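Fimbrial subunit type 1 (PDB 3UXF) forms the shaft of the type 1 fimbriae of Actinomyces oris as their major subunit, a secreted pilin destined for attachment to the cell wall. Local coordinates at residues P210-P215 against K282-R287; D368-N373 against A415-V420; Y380-T385 against Y444-E449. All blocks are in the same frame, centred on the assembly; numbering follows the deposited sequence.

In the fold
Contact 1 is a surface contact, while contacts 2 and 3 are partly buried. Contact 1 lies on the other side of the chain's centre from contacts 2 and 3, with centres about 66 and about 51 Å away, and sets a loop against helix 277-288 through stacked side chains and bridging waters. Contacts 2 and 3 both fall within the prealbumin-like domain, their centres about 23 Å apart and their nearest atoms about 8 Å apart, and their segments alternate along the chain. Contact 2 joins two turns chiefly through one asparagine amide, with a bridging water. Contact 3, between strands 376-385 and 444-451, adds a covalent disulfide to backbone hydrogen bonds, where contact 1 relies on packing and water.

Contact 1 (P210-P215 against K282-R287); sequences PKVDYP and KASEAR
The ring of Tyr-214 has Glu-285 over one face: CB stands 3.8 Å from the ring centroid and only 9° off the ring normal, the geometry of a CH-pi contact. Beyond CB the extended glutamate continues over the same ring, its carboxylate plane 26° from that of the ring. Ser-284 CB approaches obliquely, 3.8 Å from Tyr-214 CD1, and also meets Val-212 CG2. Arg-219 makes a cation-pi contact with the same ring. Arg-287 presents the second flat group. Lys-211 CB lies over the centre of one guanidinium face, 3.7 Å above the plane, and the two chains cross at about a right angle. A bend at chi2 (53°) lays the guanidinium against the lysine, which runs straight past, its CD 3.7 Å from Arg-287 NH1.

All these side chains belong to the packing of a loop, which links strands 201-208 and 224-229, against the flank of helix 277-288. Two waters bridge polar atoms of the interface. One donates to Pro-210 O and Ser-284 O and accepts from Val-212 N, tying the loop backbone to a helix carbonyl, with the link to Ser-284 O 2.6 Å long. A second accepts from both Lys-211 NZ and Arg-287 NH1, which remain 4.6 Å apart; the shared water probably eases the repulsion of these like charges. Arg-281, one helical turn earlier, holds the polar ends of the stacked pair, with a salt bridge to Glu-285 OE1 and a hydrogen bond to Tyr-214 OH. Ser-284 OG is hydrogen-bonded to Arg-280 O and Ile-220 N.

Contact 2 (D368-N373 against A415-V420); sequences DKTKYN and AGQGTV
Asn-373 reaches across with both ends of its amide to the backbone of the turn at 415-418. Its ND2 donates to Gly-416 O at 2.8 Å in a nearly straight bond (164° at the hydrogen); the acceptor lies in the amide plane, whereas the donor stands well above the carbonyl plane of Gly-416. Asn-373 OD1 receives a weak, bent bond from Gly-418 N, also 2.8 Å long. Together these two bonds engage both polar ends of the amide and probably restrict its rotation. CG anti to the carbonyl carbon, at chi1 -69°, directs the amide to this turn.

Elsewhere in the interface, Gln-417 crosses Lys-369 at about a right angle, its OE1 3.4 Å from Lys-369 CB. A bend at chi2 (-62°) folds the glutamine back to that position. A water accepts from Lys-369 N and donates to Gln-417 OE1, linking the segments again. Thr-370 adds its methyl, CG2 lying 3.6 Å from Gly-416 O.

The turn closes with a G1 beta bulge at the start of strand 419-426: Gly-418 and Thr-419 both face Ala-415, and Ala-415 and Thr-419 exchange backbone bonds. Gly-418 has a positive phi, and its CA packs against the short 3-10 turn 369-372, 4.0 Å from Tyr-372 O.

Further out, Asp-368 shapes that 3-10 turn through an Asx turn. Its OD1 accepts from Thr-370 N and, at 2.7 Å, from Thr-370 OG1, both approaching from the same face of the carboxylate. Tyr-372 OH bonds to Asp-364 and to Leu-366 N, while Gly-418 is backbone-bonded to Lys-360 of strand 344-362.

Contact 3 (Y380-T385 against Y444-E449); sequences YECTKT and YYCLVE
A disulfide between neighbouring antiparallel strands of the prealbumin-like domain marks this contact. Cys-382 SG and Cys-446 SG are 2.1 Å apart with a chi3 of 80°. The cysteines are not directly opposite: Cys-446 pairs with Tyr-380, so the bridge runs diagonally on the face that also carries Tyr-380 and Tyr-444. On Cys-382 the sulfur lies between the backbone N and carbonyl carbon (chi1 62°), which turns it toward the other strand.

Tyr-380 and Cys-446 form a hydrogen-bonded pair. Tyr-380 N donates to Cys-446 O at 3.0 Å, and Cys-446 N returns a bond of 2.8 Å to Tyr-380 O. That same oxygen takes a CA-H...O contact from Tyr-445 CA and lies in plane at the edge of the Tyr-445 ring. Next along, Cys-382 N donates to Tyr-444 O. The N-to-C directions of the short segments make an angle of 109°, far from the 180° of a straight antiparallel pair, so the segments cross steeply and just a short run is paired.

Side chains extend the contact at both ends. Val-448 CG2 meets Tyr-380 CE1 obliquely at 3.6 Å. Lys-384 and Tyr-444 meet at a slant, with Lys-384 CD 3.6 Å from Tyr-444 CZ. Glu-381 and Tyr-445 run side by side, pointing the same way, with Glu-381 CG 3.7 Å from Tyr-445 CE1; a water donates to Glu-381 OE2 and Tyr-445 OH, and Arg-426 O also bonds that hydroxyl.

Ala-389 and Leu-391 of strand 388-391 touch Cys-446, as does Pro-464 of strand 463-465, while Leu-447 packs on Val-480 and Val-482 of strand 478-484.

Contact 1 (P210-P215 against K282-R287)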
ATOM      1  N   PRO A 210     -13.952   5.652  -6.859  1.00 17.26           N
ATOM      2  CA  PRO A 210     -15.374   5.606  -6.454  1.00 18.37           C
ATOM      3  C   PRO A 210     -16.305   5.349  -7.633  1.00 20.80           C
ATOM      4  O   PRO A 210     -16.055   5.850  -8.710  1.00 18.25           O
ATOM      5  CB  PRO A 210     -15.634   7.019  -5.915  1.00 19.47           C
ATOM      6  CG  PRO A 210     -14.294   7.527  -5.527  1.00 19.99           C
ATOM      7  CD  PRO A 210     -13.294   6.907  -6.455  1.00 17.07           C
ATOM      8  N   LYS A 211     -17.385   4.602  -7.402  1.00 21.85           N
ATOM      9  CA  LYS A 211     -18.424   4.462  -8.427  1.00 26.56           C
ATOM     10  C   LYS A 211     -19.449   5.589  -8.291  1.00 21.24           C
ATOM     11  O   LYS A 211     -20.061   5.740  -7.234  1.00 28.67           O
ATOM     12  CB  LYS A 211     -19.103   3.115  -8.293  1.00 23.60           C
ATOM     13  CG  LYS A 211     -20.104   2.810  -9.437  1.00 25.45           C
ATOM     14  CD  LYS A 211     -20.711   1.418  -9.248  1.00 31.22           C
ATOM     15  CE  LYS A 211     -21.629   1.010 -10.424  1.00 35.84           C
ATOM     16  NZ  LYS A 211     -22.084  -0.415 -10.293  1.00 38.48           N
ATOM     17  N   VAL A 212     -19.582   6.418  -9.317  1.00 19.74           N
ATOM     18  CA  VAL A 212     -20.569   7.501  -9.317  1.00 21.31           C
ATOM     19  C   VAL A 212     -21.503   7.244 -10.501  1.00 24.57           C
ATOM     20  O   VAL A 212     -21.174   6.427 -11.354  1.00 21.19           O
ATOM     21  CB  VAL A 212     -19.943   8.896  -9.453  1.00 21.77           C
ATOM     22  CG1 VAL A 212     -18.961   9.170  -8.288  1.00 21.46           C
ATOM     23  CG2 VAL A 212     -19.244   9.057 -10.805  1.00 21.80           C
ATOM     24  N   ASP A 213     -22.653   7.934 -10.546  1.00 23.71           N
ATOM     25  CA  ASP A 213     -23.671   7.689 -11.575  1.00 23.93           C
ATOM     26  C   ASP A 213     -23.318   8.434 -12.837  1.00 22.88           C
ATOM     27  O   ASP A 213     -23.860   9.511 -13.152  1.00 22.41           O
ATOM     28  CB  ASP A 213     -25.067   8.099 -11.068  1.00 24.68           C
ATOM     29  CG  ASP A 213     -26.123   8.073 -12.173  1.00 31.96           C
ATOM     30  OD1 ASP A 213     -25.983   7.280 -13.140  1.00 29.63           O
ATOM     31  OD2 ASP A 213     -27.097   8.858 -12.066  1.00 36.08           O
ATOM     32  N   TYR A 214     -22.349   7.877 -13.559  1.00 21.73           N
ATOM     33  CA  TYR A 214     -21.824   8.563 -14.706  1.00 23.46           C
ATOM     34  C   TYR A 214     -22.904   8.933 -15.750  1.00 22.36           C
ATOM     35  O   TYR A 214     -22.957  10.068 -16.212  1.00 25.19           O
ATOM     36  CB  TYR A 214     -20.670   7.739 -15.314  1.00 21.74           C
ATOM     37  CG  TYR A 214     -20.044   8.490 -16.436  1.00 21.27           C
ATOM     38  CD1 TYR A 214     -19.056   9.441 -16.197  1.00 19.15           C
ATOM     39  CD2 TYR A 214     -20.462   8.294 -17.753  1.00 20.20           C
ATOM     40  CE1 TYR A 214     -18.510  10.159 -17.213  1.00 19.46           C
ATOM     41  CE2 TYR A 214     -19.932   9.027 -18.777  1.00 18.89           C
ATOM     42  CZ  TYR A 214     -18.944   9.948 -18.517  1.00 17.66           C
ATOM     43  OH  TYR A 214     -18.396  10.692 -19.505  1.00 19.60           O
ATOM     44  N   PRO A 215     -23.777   7.980 -16.101  1.00 27.80           N
ATOM     45  CA  PRO A 215     -24.723   8.364 -17.154  1.00 30.69           C
ATOM     46  C   PRO A 215     -25.700   9.445 -16.695  1.00 31.77           C
ATOM     47  O   PRO A 215     -26.174  10.235 -17.521  1.00 33.27           O
ATOM     48  CB  PRO A 215     -25.430   7.048 -17.509  1.00 31.51           C
ATOM     49  CG  PRO A 215     -25.026   6.047 -16.526  1.00 29.65           C
ATOM     50  CD  PRO A 215     -23.798   6.541 -15.805  1.00 27.03           C
ATOM     51  N   LYS A 282     -12.695  10.526 -17.166  1.00 17.06           N
ATOM     52  CA  LYS A 282     -12.313   9.203 -17.609  1.00 16.49           C
ATOM     53  C   LYS A 282     -12.406   8.197 -16.476  1.00 16.83           C
ATOM     54  O   LYS A 282     -12.880   7.083 -16.668  1.00 15.75           O
ATOM     55  CB  LYS A 282     -10.880   9.214 -18.165  1.00 15.13           C
ATOM     56  CG  LYS A 282     -10.676   9.882 -19.499  1.00 16.15           C
ATOM     57  CD  LYS A 282      -9.238   9.610 -19.923  1.00 17.55           C
ATOM     58  CE  LYS A 282      -8.895  10.034 -21.346  1.00 15.69           C
ATOM     59  NZ  LYS A 282      -8.865  11.504 -21.624  1.00 18.98           N
ATOM     60  N   ALA A 283     -11.907   8.558 -15.283  1.00 14.32           N
ATOM     61  CA  ALA A 283     -12.010   7.652 -14.170  1.00 15.52           C
ATOM     62  C   ALA A 283     -13.458   7.327 -13.766  1.00 15.85           C
ATOM     63  O   ALA A 283     -13.754   6.191 -13.417  1.00 18.16           O
ATOM     64  CB  ALA A 283     -11.206   8.175 -12.968  1.00 17.21           C
ATOM     65  N   SER A 284     -14.314   8.347 -13.714  1.00 16.05           N
ATOM     66  CA  SER A 284     -15.702   8.153 -13.321  1.00 18.13           C
ATOM     67  C   SER A 284     -16.355   7.120 -14.251  1.00 18.56           C
ATOM     68  O   SER A 284     -17.009   6.182 -13.806  1.00 19.32           O
ATOM     69  CB  SER A 284     -16.450   9.481 -13.418  1.00 19.42           C
ATOM     70  OG  SER A 284     -15.903  10.444 -12.526  1.00 19.69           O
ATOM     71  N   GLU A 285     -16.123   7.306 -15.529  1.00 16.56           N
ATOM     72  CA  GLU A 285     -16.713   6.440 -16.560  1.00 16.84           C
ATOM     73  C   GLU A 285     -16.167   5.029 -16.522  1.00 19.31           C
ATOM     74  O   GLU A 285     -16.903   4.045 -16.601  1.00 19.39           O
ATOM     75  CB  GLU A 285     -16.468   7.033 -17.929  1.00 17.32           C
ATOM     76  CG  GLU A 285     -17.097   6.197 -19.082  1.00 20.06           C
ATOM     77  CD  GLU A 285     -16.831   6.815 -20.449  1.00 24.59           C
ATOM     78  OE1 GLU A 285     -15.719   7.365 -20.688  1.00 27.78           O
ATOM     79  OE2 GLU A 285     -17.771   6.794 -21.280  1.00 27.79           O
ATOM     80  N   ALA A 286     -14.843   4.922 -16.401  1.00 15.67           N
ATOM     81  CA  ALA A 286     -14.196   3.617 -16.398  1.00 16.70           C
ATOM     82  C   ALA A 286     -14.692   2.765 -15.250  1.00 20.90           C
ATOM     83  O   ALA A 286     -14.932   1.566 -15.411  1.00 18.81           O
ATOM     84  CB  ALA A 286     -12.630   3.770 -16.351  1.00 15.65           C
ATOM     85  N   ARG A 287     -14.835   3.365 -14.070  1.00 16.51           N
ATOM     86  CA  ARG A 287     -15.254   2.614 -12.914  1.00 18.51           C
ATOM     87  C   ARG A 287     -16.739   2.228 -13.049  1.00 16.42           C
ATOM     88  O   ARG A 287     -17.111   1.124 -12.671  1.00 21.36           O
ATOM     89  CB  ARG A 287     -15.073   3.456 -11.646  1.00 18.44           C
ATOM     90  CG  ARG A 287     -15.599   2.805 -10.368  1.00 20.47           C
ATOM     91  CD  ARG A 287     -15.059   1.407 -10.116  1.00 20.60           C
ATOM     92  NE  ARG A 287     -15.731   0.815  -8.956  1.00 26.78           N
ATOM     93  CZ  ARG A 287     -16.899   0.179  -9.043  1.00 27.57           C
ATOM     94  NH1 ARG A 287     -17.474   0.040 -10.236  1.00 29.39           N
ATOM     95  NH2 ARG A 287     -17.494  -0.329  -7.962  1.00 28.19           N
TER
HETATM   96  O   HOH W   1     -17.536   5.979 -11.231  1.00 20.55           O
HETATM   97  O   HOH W   2     -19.608  -2.153 -10.087  1.00 36.58           O

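Contact 2 (D368-N373 against A415-V420)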
ATOM      1  N   ASP A 368      50.999  -6.843  11.214  1.00 29.44           N
ATOM      2  CA  ASP A 368      51.006  -5.653  10.363  1.00 27.24           C
ATOM      3  C   ASP A 368      49.892  -5.769   9.313  1.00 24.55           C
ATOM      4  O   ASP A 368      50.143  -6.239   8.208  1.00 24.63           O
ATOM      5  CB  ASP A 368      52.358  -5.477   9.680  1.00 30.20           C
ATOM      6  CG  ASP A 368      52.421  -4.217   8.825  1.00 27.18           C
ATOM      7  OD1 ASP A 368      51.427  -3.450   8.825  1.00 28.23           O
ATOM      8  OD2 ASP A 368      53.458  -3.995   8.168  1.00 31.79           O
ATOM      9  N   LYS A 369      48.697  -5.319   9.671  1.00 27.54           N
ATOM     10  CA  LYS A 369      47.522  -5.438   8.798  1.00 24.86           C
ATOM     11  C   LYS A 369      47.679  -4.667   7.486  1.00 23.78           C
ATOM     12  O   LYS A 369      46.913  -4.902   6.529  1.00 19.90           O
ATOM     13  CB  LYS A 369      46.253  -4.934   9.488  1.00 26.77           C
ATOM     14  CG  LYS A 369      45.911  -5.556  10.832  1.00 31.19           C
ATOM     15  CD  LYS A 369      46.004  -7.036  10.766  1.00 26.51           C
ATOM     16  CE  LYS A 369      45.489  -7.655  12.051  1.00 28.98           C
ATOM     17  NZ  LYS A 369      45.666  -9.139  11.984  1.00 35.11           N
ATOM     18  N   THR A 370      48.613  -3.721   7.427  1.00 24.86           N
ATOM     19  CA  THR A 370      48.781  -2.941   6.198  1.00 20.95           C
ATOM     20  C   THR A 370      49.297  -3.807   5.044  1.00 20.10           C
ATOM     21  O   THR A 370      49.166  -3.438   3.882  1.00 19.36           O
ATOM     22  CB  THR A 370      49.679  -1.684   6.383  1.00 23.41           C
ATOM     23  OG1 THR A 370      51.055  -2.086   6.486  1.00 26.11           O
ATOM     24  CG2 THR A 370      49.251  -0.899   7.596  1.00 27.32           C
ATOM     25  N   LYS A 371      49.851  -4.978   5.355  1.00 23.20           N
ATOM     26  CA  LYS A 371      50.286  -5.901   4.321  1.00 19.98           C
ATOM     27  C   LYS A 371      49.094  -6.469   3.521  1.00 18.71           C
ATOM     28  O   LYS A 371      49.285  -7.068   2.465  1.00 19.71           O
ATOM     29  CB  LYS A 371      51.087  -7.060   4.932  1.00 24.16           C
ATOM     30  CG  LYS A 371      52.440  -6.632   5.535  1.00 26.95           C
ATOM     31  CD  LYS A 371      53.406  -6.153   4.475  1.00 26.15           C
ATOM     32  CE  LYS A 371      54.668  -5.523   5.120  1.00 34.38           C
ATOM     33  NZ  LYS A 371      55.521  -4.801   4.119  1.00 41.25           N
ATOM     34  N   TYR A 372      47.888  -6.283   4.050  1.00 20.47           N
ATOM     35  CA  TYR A 372      46.665  -6.745   3.362  1.00 16.52           C
ATOM     36  C   TYR A 372      45.941  -5.600   2.651  1.00 15.22           C
ATOM     37  O   TYR A 372      44.829  -5.792   2.125  1.00 13.57           O
ATOM     38  CB  TYR A 372      45.734  -7.433   4.361  1.00 14.84           C
ATOM     39  CG  TYR A 372      46.411  -8.610   5.042  1.00 15.50           C
ATOM     40  CD1 TYR A 372      46.844  -9.690   4.311  1.00 14.91           C
ATOM     41  CD2 TYR A 372      46.615  -8.608   6.421  1.00 20.01           C
ATOM     42  CE1 TYR A 372      47.498 -10.760   4.931  1.00 17.19           C
ATOM     43  CE2 TYR A 372      47.251  -9.668   7.055  1.00 19.62           C
ATOM     44  CZ  TYR A 372      47.682 -10.734   6.301  1.00 20.13           C
ATOM     45  OH  TYR A 372      48.287 -11.824   6.885  1.00 20.03           O
ATOM     46  N   ASN A 373      46.541  -4.408   2.621  1.00 15.14           N
ATOM     47  CA  ASN A 373      46.018  -3.316   1.796  1.00 15.12           C
ATOM     48  C   ASN A 373      46.316  -3.502   0.320  1.00 15.35           C
ATOM     49  O   ASN A 373      47.249  -4.218  -0.061  1.00 17.29           O
ATOM     50  CB  ASN A 373      46.619  -1.982   2.272  1.00 15.81           C
ATOM     51  CG  ASN A 373      46.106  -1.569   3.625  1.00 19.48           C
ATOM     52  OD1 ASN A 373      45.014  -1.988   4.055  1.00 17.28           O
ATOM     53  ND2 ASN A 373      46.892  -0.729   4.327  1.00 22.06           N
ATOM     54  N   ALA A 415      42.304  -0.742   2.427  1.00 15.62           N
ATOM     55  CA  ALA A 415      43.210   0.323   2.876  1.00 17.00           C
ATOM     56  C   ALA A 415      43.180   0.385   4.397  1.00 21.19           C
ATOM     57  O   ALA A 415      42.399  -0.297   5.064  1.00 16.96           O
ATOM     58  CB  ALA A 415      42.737   1.635   2.304  1.00 20.53           C
ATOM     59  N   GLY A 416      44.025   1.234   4.982  1.00 20.53           N
ATOM     60  CA  GLY A 416      44.037   1.316   6.424  1.00 21.07           C
ATOM     61  C   GLY A 416      44.613   0.063   7.047  1.00 20.75           C
ATOM     62  O   GLY A 416      45.787  -0.249   6.854  1.00 25.66           O
ATOM     63  N   GLN A 417      43.775  -0.650   7.791  1.00 20.44           N
ATOM     64  CA  GLN A 417      44.167  -1.894   8.418  1.00 20.85           C
ATOM     65  C   GLN A 417      43.620  -3.092   7.639  1.00 20.03           C
ATOM     66  O   GLN A 417      43.055  -4.020   8.227  1.00 19.69           O
ATOM     67  CB  GLN A 417      43.654  -1.929   9.853  1.00 26.38           C
ATOM     68  CG  GLN A 417      44.275  -0.827  10.716  1.00 28.04           C
ATOM     69  CD  GLN A 417      45.772  -1.000  10.817  1.00 31.68           C
ATOM     70  OE1 GLN A 417      46.252  -2.020  11.307  1.00 33.03           O
ATOM     71  NE2 GLN A 417      46.520  -0.009  10.344  1.00 34.47           N
ATOM     72  N   GLY A 418      43.752  -3.031   6.315  1.00 17.99           N
ATOM     73  CA  GLY A 418      43.310  -4.109   5.442  1.00 16.63           C
ATOM     74  C   GLY A 418      41.813  -4.251   5.310  1.00 17.72           C
ATOM     75  O   GLY A 418      41.309  -5.379   5.238  1.00 16.30           O
ATOM     76  N   THR A 419      41.095  -3.137   5.281  1.00 14.68           N
ATOM     77  CA  THR A 419      39.624  -3.228   5.206  1.00 13.50           C
ATOM     78  C   THR A 419      39.070  -2.346   4.110  1.00 17.61           C
ATOM     79  O   THR A 419      39.716  -1.407   3.651  1.00 15.24           O
ATOM     80  CB  THR A 419      38.969  -2.795   6.520  1.00 18.99           C
ATOM     81  OG1 THR A 419      39.233  -1.401   6.717  1.00 21.05           O
ATOM     82  CG2 THR A 419      39.508  -3.601   7.682  1.00 19.18           C
ATOM     83  N   VAL A 420      37.843  -2.627   3.692  1.00 15.61           N
ATOM     84  CA  VAL A 420      37.150  -1.697   2.800  1.00 13.68           C
ATOM     85  C   VAL A 420      35.667  -1.852   3.054  1.00 15.49           C
ATOM     86  O   VAL A 420      35.199  -2.960   3.340  1.00 14.47           O
ATOM     87  CB  VAL A 420      37.474  -1.907   1.294  1.00 14.62           C
ATOM     88  CG1 VAL A 420      37.047  -3.290   0.803  1.00 15.64           C
ATOM     89  CG2 VAL A 420      36.836  -0.810   0.428  1.00 14.06           C
TER
HETATM   90  O   HOH W   3      48.681  -3.238  11.710  1.00 34.03           O

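Contact 3 (Y380-T385 against Y444-E449)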
ATOM      1  N   TYR A 380      29.201  -9.418  -7.419  1.00  9.72           N
ATOM      2  CA  TYR A 380      28.166  -9.870  -8.343  1.00  9.67           C
ATOM      3  C   TYR A 380      26.984 -10.441  -7.551  1.00  8.64           C
ATOM      4  O   TYR A 380      27.146 -10.859  -6.402  1.00 10.68           O
ATOM      5  CB  TYR A 380      28.706 -11.016  -9.223  1.00  9.98           C
ATOM      6  CG  TYR A 380      29.842 -10.614 -10.145  1.00 11.14           C
ATOM      7  CD1 TYR A 380      31.120 -10.453  -9.645  1.00 11.41           C
ATOM      8  CD2 TYR A 380      29.632 -10.444 -11.517  1.00 11.93           C
ATOM      9  CE1 TYR A 380      32.176 -10.099 -10.474  1.00 11.88           C
ATOM     10  CE2 TYR A 380      30.688 -10.061 -12.363  1.00 13.74           C
ATOM     11  CZ  TYR A 380      31.937  -9.898 -11.827  1.00 14.40           C
ATOM     12  OH  TYR A 380      32.989  -9.554 -12.657  1.00 15.88           O
ATOM     13  N   GLU A 381      25.821 -10.498  -8.201  1.00  9.85           N
ATOM     14  CA  GLU A 381      24.817 -11.461  -7.760  1.00 10.46           C
ATOM     15  C   GLU A 381      25.275 -12.817  -8.277  1.00 12.71           C
ATOM     16  O   GLU A 381      25.885 -12.882  -9.338  1.00 13.51           O
ATOM     17  CB  GLU A 381      23.436 -11.099  -8.272  1.00 11.19           C
ATOM     18  CG  GLU A 381      22.851  -9.908  -7.489  1.00 12.39           C
ATOM     19  CD  GLU A 381      21.471  -9.477  -7.945  1.00 16.64           C
ATOM     20  OE1 GLU A 381      21.139  -9.569  -9.139  1.00 21.56           O
ATOM     21  OE2 GLU A 381      20.700  -9.031  -7.091  1.00 16.12           O
ATOM     22  N   CYS A 382      25.058 -13.889  -7.519  1.00 13.23           N
ATOM     23  CA  CYS A 382      25.570 -15.194  -7.974  1.00 13.07           C
ATOM     24  C   CYS A 382      24.754 -16.317  -7.393  1.00 15.21           C
ATOM     25  O   CYS A 382      24.018 -16.148  -6.428  1.00 13.77           O
ATOM     26  CB  CYS A 382      27.035 -15.404  -7.586  1.00 13.76           C
ATOM     27  SG  CYS A 382      27.250 -15.406  -5.772  1.00 13.52           S
ATOM     28  N   THR A 383      24.935 -17.484  -8.003  1.00 12.20           N
ATOM     29  CA  THR A 383      24.325 -18.700  -7.519  1.00 14.34           C
ATOM     30  C   THR A 383      25.450 -19.534  -6.932  1.00 12.57           C
ATOM     31  O   THR A 383      26.455 -19.812  -7.619  1.00 15.21           O
ATOM     32  CB  THR A 383      23.726 -19.441  -8.696  1.00 15.31           C
ATOM     33  OG1 THR A 383      22.658 -18.661  -9.241  1.00 17.38           O
ATOM     34  CG2 THR A 383      23.184 -20.810  -8.218  1.00 17.00           C
ATOM     35  N   LYS A 384      25.331 -19.886  -5.659  1.00 12.17           N
ATOM     36  CA  LYS A 384      26.316 -20.734  -4.989  1.00 15.31           C
ATOM     37  C   LYS A 384      26.161 -22.129  -5.559  1.00 18.91           C
ATOM     38  O   LYS A 384      25.035 -22.607  -5.770  1.00 18.92           O
ATOM     39  CB  LYS A 384      26.034 -20.742  -3.489  1.00 16.84           C
ATOM     40  CG  LYS A 384      26.956 -21.565  -2.617  1.00 19.23           C
ATOM     41  CD  LYS A 384      26.603 -21.280  -1.170  1.00 19.82           C
ATOM     42  CE  LYS A 384      26.835 -22.464  -0.266  1.00 31.62           C
ATOM     43  NZ  LYS A 384      28.275 -22.683  -0.044  1.00 36.90           N
ATOM     44  N   THR A 385      27.294 -22.759  -5.860  1.00 15.17           N
ATOM     45  CA  THR A 385      27.272 -24.117  -6.392  1.00 14.62           C
ATOM     46  C   THR A 385      28.327 -24.972  -5.703  1.00 17.12           C
ATOM     47  O   THR A 385      29.130 -24.502  -4.916  1.00 16.41           O
ATOM     48  CB  THR A 385      27.611 -24.155  -7.867  1.00 17.58           C
ATOM     49  OG1 THR A 385      28.971 -23.721  -8.030  1.00 15.81           O
ATOM     50  CG2 THR A 385      26.652 -23.285  -8.695  1.00 20.20           C
ATOM     51  N   TYR A 444      22.340 -15.070  -3.387  1.00 10.24           N
ATOM     52  CA  TYR A 444      23.662 -14.704  -2.884  1.00  9.57           C
ATOM     53  C   TYR A 444      24.250 -13.515  -3.632  1.00  8.86           C
ATOM     54  O   TYR A 444      23.925 -13.264  -4.801  1.00 10.01           O
ATOM     55  CB  TYR A 444      24.625 -15.875  -3.023  1.00 11.03           C
ATOM     56  CG  TYR A 444      24.546 -16.866  -1.902  1.00 10.69           C
ATOM     57  CD1 TYR A 444      25.247 -16.658  -0.734  1.00 11.74           C
ATOM     58  CD2 TYR A 444      23.817 -18.043  -2.043  1.00 13.50           C
ATOM     59  CE1 TYR A 444      25.196 -17.557   0.288  1.00 15.16           C
ATOM     60  CE2 TYR A 444      23.763 -18.964  -1.002  1.00 13.47           C
ATOM     61  CZ  TYR A 444      24.476 -18.714   0.141  1.00 15.92           C
ATOM     62  OH  TYR A 444      24.453 -19.623   1.190  1.00 23.61           O
ATOM     63  N   TYR A 445      25.148 -12.816  -2.949  1.00  9.44           N
ATOM     64  CA  TYR A 445      26.150 -12.015  -3.640  1.00  7.26           C
ATOM     65  C   TYR A 445      27.470 -12.789  -3.631  1.00 10.19           C
ATOM     66  O   TYR A 445      27.625 -13.729  -2.853  1.00 11.27           O
ATOM     67  CB  TYR A 445      26.364 -10.709  -2.872  1.00  9.24           C
ATOM     68  CG  TYR A 445      25.152  -9.823  -2.903  1.00  8.27           C
ATOM     69  CD1 TYR A 445      24.628  -9.387  -4.119  1.00  9.27           C
ATOM     70  CD2 TYR A 445      24.537  -9.401  -1.733  1.00  7.65           C
ATOM     71  CE1 TYR A 445      23.488  -8.557  -4.156  1.00  9.68           C
ATOM     72  CE2 TYR A 445      23.395  -8.568  -1.746  1.00  8.52           C
ATOM     73  CZ  TYR A 445      22.884  -8.146  -2.975  1.00  8.58           C
ATOM     74  OH  TYR A 445      21.746  -7.354  -3.013  1.00  9.48           O
ATOM     75  N   CYS A 446      28.427 -12.380  -4.466  1.00  8.95           N
ATOM     76  CA  CYS A 446      29.761 -12.988  -4.503  1.00  9.51           C
ATOM     77  C   CYS A 446      30.779 -11.878  -4.536  1.00 10.90           C
ATOM     78  O   CYS A 446      30.630 -10.941  -5.325  1.00 11.35           O
ATOM     79  CB  CYS A 446      29.943 -13.829  -5.806  1.00 12.44           C
ATOM     80  SG  CYS A 446      29.307 -15.542  -5.545  1.00 16.91           S
ATOM     81  N   LEU A 447      31.814 -11.979  -3.714  1.00 10.96           N
ATOM     82  CA  LEU A 447      33.021 -11.157  -3.944  1.00 10.54           C
ATOM     83  C   LEU A 447      33.880 -11.847  -4.973  1.00 13.32           C
ATOM     84  O   LEU A 447      34.008 -13.059  -4.953  1.00 14.32           O
ATOM     85  CB  LEU A 447      33.829 -11.045  -2.664  1.00 11.55           C
ATOM     86  CG  LEU A 447      33.155 -10.358  -1.492  1.00 11.43           C
ATOM     87  CD1 LEU A 447      34.043 -10.465  -0.282  1.00 14.97           C
ATOM     88  CD2 LEU A 447      32.836  -8.910  -1.840  1.00 12.25           C
ATOM     89  N   VAL A 448      34.464 -11.087  -5.895  1.00 10.35           N
ATOM     90  CA  VAL A 448      35.539 -11.628  -6.720  1.00 10.11           C
ATOM     91  C   VAL A 448      36.768 -10.806  -6.412  1.00 10.42           C
ATOM     92  O   VAL A 448      36.772  -9.586  -6.545  1.00 11.18           O
ATOM     93  CB  VAL A 448      35.192 -11.535  -8.213  1.00  9.78           C
ATOM     94  CG1 VAL A 448      36.417 -11.874  -9.075  1.00 12.70           C
ATOM     95  CG2 VAL A 448      34.001 -12.476  -8.535  1.00 12.39           C
ATOM     96  N   GLU A 449      37.826 -11.483  -5.974  1.00 10.68           N
ATOM     97  CA  GLU A 449      39.094 -10.801  -5.754  1.00 11.40           C
ATOM     98  C   GLU A 449      39.775 -10.531  -7.101  1.00 11.26           C
ATOM     99  O   GLU A 449      40.235 -11.436  -7.768  1.00 12.27           O
ATOM    100  CB  GLU A 449      39.976 -11.614  -4.816  1.00 10.08           C
ATOM    101  CG  GLU A 449      41.229 -10.870  -4.373  1.00 12.84           C
ATOM    102  CD  GLU A 449      41.970 -11.551  -3.226  1.00 14.66           C
ATOM    103  OE1 GLU A 449      41.357 -12.347  -2.475  1.00 13.91           O
ATOM    104  OE2 GLU A 449      43.207 -11.271  -3.040  1.00 14.54           O
TER
HETATM  105  O   HOH W   4      20.131  -9.155  -4.452  1.00 13.59           O